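Local coordinates for Aln2 (Streptomyces sp. CM020, PDB 6P7L), which probably takes part in biosynthesis of the polyketide antibiotic alnumycin, as a noncanonical member of the NTF2-like superfamily whose exact role is not settled, at residues Leu36-Gln47 with Asp143-Ser154. Residues are numbered along the deposited sequence; the frame is centred on the assembly and turned at random.
Sequences LYVEVTQFYARQ and DTLVRVSGVLRS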
loop_
_atom_site.group_PDB
_atom_site.type_symbol
_atom_site.label_atom_id
_atom_site.label_comp_id
_atom_site.label_asym_id
_atom_site.label_seq_id
_atom_site.Cartn_x
_atom_site.Cartn_y
_atom_site.Cartn_z
ATOM N N LEU A 36 10.643 15.296 0.067
ATOM C CA LEU A 36 10.334 14.844 -1.287
ATOM C C LEU A 36 9.462 13.605 -1.260
ATOM O O LEU A 36 8.481 13.503 -2.006
ATOM C CB LEU A 36 11.611 14.554 -2.091
ATOM C CG LEU A 36 11.310 14.032 -3.500
ATOM C CD1 LEU A 36 10.584 15.162 -4.253
ATOM C CD2 LEU A 36 12.540 13.629 -4.228
ATOM N N TYR A 37 9.808 12.637 -0.402
ATOM C CA TYR A 37 9.009 11.416 -0.315
ATOM C C TYR A 37 7.551 11.724 0.033
ATOM O O TYR A 37 6.613 11.241 -0.633
ATOM C CB TYR A 37 9.617 10.474 0.711
ATOM C CG TYR A 37 8.923 9.167 0.725
ATOM C CD1 TYR A 37 9.272 8.177 -0.195
ATOM C CD2 TYR A 37 7.885 8.919 1.603
ATOM C CE1 TYR A 37 8.634 6.972 -0.204
ATOM C CE2 TYR A 37 7.221 7.696 1.586
ATOM C CZ TYR A 37 7.619 6.739 0.676
ATOM O OH TYR A 37 6.981 5.513 0.610
ATOM N N VAL A 38 7.345 12.557 1.052
ATOM C CA VAL A 38 5.991 12.927 1.433
ATOM C C VAL A 38 5.295 13.624 0.269
ATOM O O VAL A 38 4.130 13.342 -0.028
ATOM C CB VAL A 38 6.016 13.798 2.694
ATOM C CG1 VAL A 38 4.659 14.422 2.988
ATOM C CG2 VAL A 38 6.466 12.961 3.896
ATOM N N GLU A 39 6.004 14.533 -0.409
ATOM C CA GLU A 39 5.429 15.269 -1.533
ATOM C C GLU A 39 4.972 14.323 -2.640
ATOM O O GLU A 39 3.904 14.524 -3.245
ATOM C CB GLU A 39 6.449 16.254 -2.077
ATOM C CG GLU A 39 5.857 17.210 -3.085
ATOM C CD GLU A 39 6.846 18.195 -3.628
ATOM O OE1 GLU A 39 8.085 18.013 -3.445
ATOM O OE2 GLU A 39 6.359 19.178 -4.231
ATOM N N VAL A 40 5.782 13.296 -2.924
ATOM C CA VAL A 40 5.444 12.294 -3.927
ATOM C C VAL A 40 4.211 11.494 -3.512
ATOM O O VAL A 40 3.304 11.269 -4.324
ATOM C CB VAL A 40 6.658 11.379 -4.194
ATOM C CG1 VAL A 40 6.268 10.165 -5.041
ATOM C CG2 VAL A 40 7.775 12.148 -4.881
ATOM N N THR A 41 4.135 11.065 -2.248
ATOM C CA THR A 41 2.957 10.291 -1.847
ATOM C C THR A 41 1.687 11.111 -2.006
ATOM O O THR A 41 0.626 10.572 -2.357
ATOM C CB THR A 41 3.023 9.788 -0.401
ATOM O OG1 THR A 41 2.844 10.864 0.545
ATOM C CG2 THR A 41 4.326 9.034 -0.114
ATOM N N GLN A 42 1.769 12.404 -1.720
ATOM C CA GLN A 42 0.584 13.263 -1.784
ATOM C C GLN A 42 0.211 13.551 -3.232
ATOM O O GLN A 42 -0.974 13.626 -3.571
ATOM C CB GLN A 42 0.820 14.561 -1.004
ATOM C CG GLN A 42 1.078 14.311 0.480
ATOM C CD GLN A 42 -0.040 13.504 1.103
ATOM O OE1 GLN A 42 -1.149 14.007 1.311
ATOM N NE2 GLN A 42 0.214 12.206 1.283
ATOM N N PHE A 43 1.212 13.746 -4.097
ATOM C CA PHE A 43 0.936 13.909 -5.520
ATOM C C PHE A 43 0.155 12.719 -6.070
ATOM O O PHE A 43 -0.863 12.880 -6.746
ATOM C CB PHE A 43 2.245 14.072 -6.284
ATOM C CG PHE A 43 2.063 14.115 -7.784
ATOM C CD1 PHE A 43 1.672 15.271 -8.429
ATOM C CD2 PHE A 43 2.301 12.971 -8.537
ATOM C CE1 PHE A 43 1.529 15.286 -9.803
ATOM C CE2 PHE A 43 2.133 12.977 -9.887
ATOM C CZ PHE A 43 1.745 14.139 -10.525
ATOM N N TYR A 44 0.616 11.517 -5.780
ATOM C CA TYR A 44 -0.008 10.332 -6.360
ATOM C C TYR A 44 -1.389 10.059 -5.754
ATOM O O TYR A 44 -2.315 9.644 -6.469
ATOM C CB TYR A 44 0.903 9.134 -6.144
ATOM C CG TYR A 44 2.055 9.000 -7.086
ATOM C CD1 TYR A 44 1.884 9.140 -8.456
ATOM C CD2 TYR A 44 3.334 8.767 -6.615
ATOM C CE1 TYR A 44 2.956 9.015 -9.321
ATOM C CE2 TYR A 44 4.376 8.607 -7.468
ATOM C CZ TYR A 44 4.215 8.738 -8.808
ATOM O OH TYR A 44 5.262 8.614 -9.680
ATOM N N ALA A 45 -1.547 10.298 -4.446
ATOM C CA ALA A 45 -2.852 10.115 -3.830
ATOM C C ALA A 45 -3.872 11.018 -4.514
ATOM O O ALA A 45 -4.969 10.574 -4.898
ATOM C CB ALA A 45 -2.773 10.415 -2.322
ATOM N N ARG A 46 -3.514 12.295 -4.690
ATOM C CA ARG A 46 -4.444 13.230 -5.321
ATOM C C ARG A 46 -4.632 12.888 -6.793
ATOM O O ARG A 46 -5.752 12.967 -7.328
ATOM C CB ARG A 46 -3.931 14.653 -5.129
ATOM C CG ARG A 46 -3.972 15.079 -3.602
ATOM C CD ARG A 46 -3.725 16.511 -3.310
ATOM N NE ARG A 46 -4.394 16.872 -2.050
ATOM C CZ ARG A 46 -3.855 16.727 -0.842
ATOM N NH1 ARG A 46 -2.625 16.246 -0.712
ATOM N NH2 ARG A 46 -4.531 17.078 0.242
ATOM N N GLN A 47 -3.562 12.481 -7.470
ATOM C CA GLN A 47 -3.693 12.164 -8.890
ATOM C C GLN A 47 -4.651 10.993 -9.107
ATOM O O GLN A 47 -5.489 11.018 -10.027
ATOM C CB GLN A 47 -2.330 11.836 -9.480
ATOM C CG GLN A 47 -2.302 11.740 -11.012
ATOM C CD GLN A 47 -0.970 11.259 -11.520
ATOM O OE1 GLN A 47 -0.510 10.166 -11.134
ATOM N NE2 GLN A 47 -0.317 12.067 -12.358
ATOM N N ASP A 143 7.728 6.308 -13.618
ATOM C CA ASP A 143 7.351 7.688 -13.867
ATOM C C ASP A 143 8.561 8.613 -13.786
ATOM O O ASP A 143 9.531 8.338 -13.073
ATOM C CB ASP A 143 6.351 8.221 -12.809
ATOM C CG ASP A 143 4.944 7.703 -12.978
ATOM O OD1 ASP A 143 4.582 7.238 -14.084
ATOM O OD2 ASP A 143 4.220 7.751 -11.933
ATOM N N THR A 144 8.476 9.757 -14.450
ATOM C CA THR A 144 9.321 10.887 -14.090
ATOM C C THR A 144 8.396 12.042 -13.735
ATOM O O THR A 144 7.353 12.247 -14.390
ATOM C CB THR A 144 10.300 11.323 -15.196
ATOM O OG1 THR A 144 9.577 11.953 -16.255
ATOM C CG2 THR A 144 11.088 10.141 -15.703
ATOM N N LEU A 145 8.765 12.754 -12.673
ATOM C CA LEU A 145 8.056 13.936 -12.212
ATOM C C LEU A 145 8.987 15.136 -12.274
ATOM O O LEU A 145 10.212 15.022 -12.101
ATOM C CB LEU A 145 7.530 13.769 -10.771
ATOM C CG LEU A 145 6.883 12.431 -10.455
ATOM C CD1 LEU A 145 6.652 12.269 -8.952
ATOM C CD2 LEU A 145 5.614 12.280 -11.239
ATOM N N VAL A 146 8.391 16.301 -12.507
ATOM C CA VAL A 146 9.142 17.544 -12.564
ATOM C C VAL A 146 8.389 18.588 -11.757
ATOM O O VAL A 146 7.181 18.495 -11.556
ATOM C CB VAL A 146 9.367 18.023 -14.004
ATOM C CG1 VAL A 146 10.231 17.038 -14.766
ATOM C CG2 VAL A 146 8.023 18.282 -14.723
ATOM N N ARG A 147 9.118 19.597 -11.305
ATOM C CA ARG A 147 8.551 20.669 -10.497
ATOM C C ARG A 147 8.226 21.867 -11.387
ATOM O O ARG A 147 9.086 22.335 -12.135
ATOM C CB ARG A 147 9.533 21.067 -9.396
ATOM C CG ARG A 147 8.949 21.903 -8.291
ATOM C CD ARG A 147 9.976 22.039 -7.173
ATOM N NE ARG A 147 10.340 20.725 -6.629
ATOM C CZ ARG A 147 9.556 20.022 -5.821
ATOM N NH1 ARG A 147 8.382 20.537 -5.486
ATOM N NH2 ARG A 147 9.938 18.817 -5.358
ATOM N N VAL A 148 6.981 22.350 -11.314
ATOM C CA VAL A 148 6.537 23.493 -12.110
ATOM C C VAL A 148 5.863 24.466 -11.168
ATOM O O VAL A 148 4.866 24.115 -10.520
ATOM C CB VAL A 148 5.571 23.076 -13.241
ATOM C CG1 VAL A 148 5.092 24.289 -14.025
ATOM C CG2 VAL A 148 6.267 22.085 -14.145
ATOM N N SER A 149 6.420 25.683 -11.086
ATOM C CA SER A 149 5.991 26.707 -10.136
ATOM C C SER A 149 5.865 26.109 -8.739
ATOM O O SER A 149 4.873 26.306 -8.034
ATOM C CB SER A 149 4.699 27.407 -10.578
ATOM O OG SER A 149 4.761 27.695 -11.960
ATOM N N GLY A 150 6.820 25.253 -8.389
ATOM C CA GLY A 150 6.961 24.746 -7.045
ATOM C C GLY A 150 6.229 23.465 -6.754
ATOM O O GLY A 150 6.352 22.951 -5.636
ATOM N N VAL A 151 5.471 22.933 -7.711
ATOM C CA VAL A 151 4.634 21.774 -7.435
ATOM C C VAL A 151 5.023 20.664 -8.396
ATOM O O VAL A 151 5.417 20.914 -9.538
ATOM C CB VAL A 151 3.127 22.081 -7.547
ATOM C CG1 VAL A 151 2.751 23.275 -6.679
ATOM C CG2 VAL A 151 2.754 22.301 -8.989
ATOM N N LEU A 152 4.881 19.430 -7.941
ATOM C CA LEU A 152 5.186 18.300 -8.810
ATOM C C LEU A 152 4.127 18.111 -9.888
ATOM O O LEU A 152 2.924 18.323 -9.662
ATOM C CB LEU A 152 5.317 17.031 -7.984
ATOM C CG LEU A 152 6.598 16.883 -7.176
ATOM C CD1 LEU A 152 6.523 15.503 -6.463
ATOM C CD2 LEU A 152 7.858 16.994 -7.997
ATOM N N ARG A 153 4.595 17.686 -11.062
ATOM C CA ARG A 153 3.779 17.336 -12.216
ATOM C C ARG A 153 4.363 16.086 -12.863
ATOM O O ARG A 153 5.573 15.843 -12.797
ATOM C CB ARG A 153 3.759 18.475 -13.244
ATOM C CG ARG A 153 3.342 19.823 -12.665
ATOM C CD ARG A 153 1.809 19.980 -12.609
ATOM N NE ARG A 153 1.251 20.060 -13.956
ATOM C CZ ARG A 153 1.280 21.132 -14.734
ATOM N NH1 ARG A 153 1.826 22.255 -14.303
ATOM N NH2 ARG A 153 0.764 21.082 -15.958
ATOM N N SER A 154 3.511 15.316 -13.520
ATOM C CA SER A 154 3.957 14.141 -14.265
ATOM C C SER A 154 4.536 14.560 -15.615
ATOM O O SER A 154 3.916 15.341 -16.347
ATOM C CB SER A 154 2.795 13.179 -14.460
ATOM O OG SER A 154 2.625 12.293 -13.367
HETATM O O HOH W 1 3.960 19.143 -5.150
#
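The F43 ring has S154 OG at its edge, in plane, 3.5 Å from CZ; L152 O and L145 CD2 approach it obliquely. F43 CD2 lies over one face of the Y44 ring, toward the rim, with D143 OD2 and Q47 OE1 at its edge. The guanidinium of R147 meets the carboxylate of E39 and L36 CD1 at its edge, and L152 CD2 covers one face, off centre.

R147 and E39 form a two-pronged salt bridge. NH1 reaches E39 OE2 at 2.7 Å, on the syn lone pair; NH2 meets E39 OE1 at 2.8 Å, also from the syn side but 29° out of the carboxylate plane. E39 spans the gap because CG stands anti to the backbone N (chi1 -170°) and the chain stays extended. R147 NH1 also bonds G150 O, from above the carbonyl plane, tying the guanidinium to the type I' turn V148-V151, and a water links E39 OE2 to L152 N.

In the NTF2-like fold an N-terminal helix, here 34-52, packs on a curved sheet; its seam with the hairpin of strands 133-148 and 151-161 illustrates an apolar middle between polar ends. V40 CG2, 3.9 Å from L152 CD1, completes that middle.

One turn beyond V40, Y44 OH donates to the anti lone pair of D143 OD2 at 2.6 Å, with T118 OG1 its second partner. Y120 OH also bonds OD2 and R157 bridges OD1, fixing the carboxylate's rotation. R157 at OE1 and T62 OG1 at NE2 hold the Q47 amide, whose NE2 also donates to S154 OG at 3.1 Å, nearly in the amide plane.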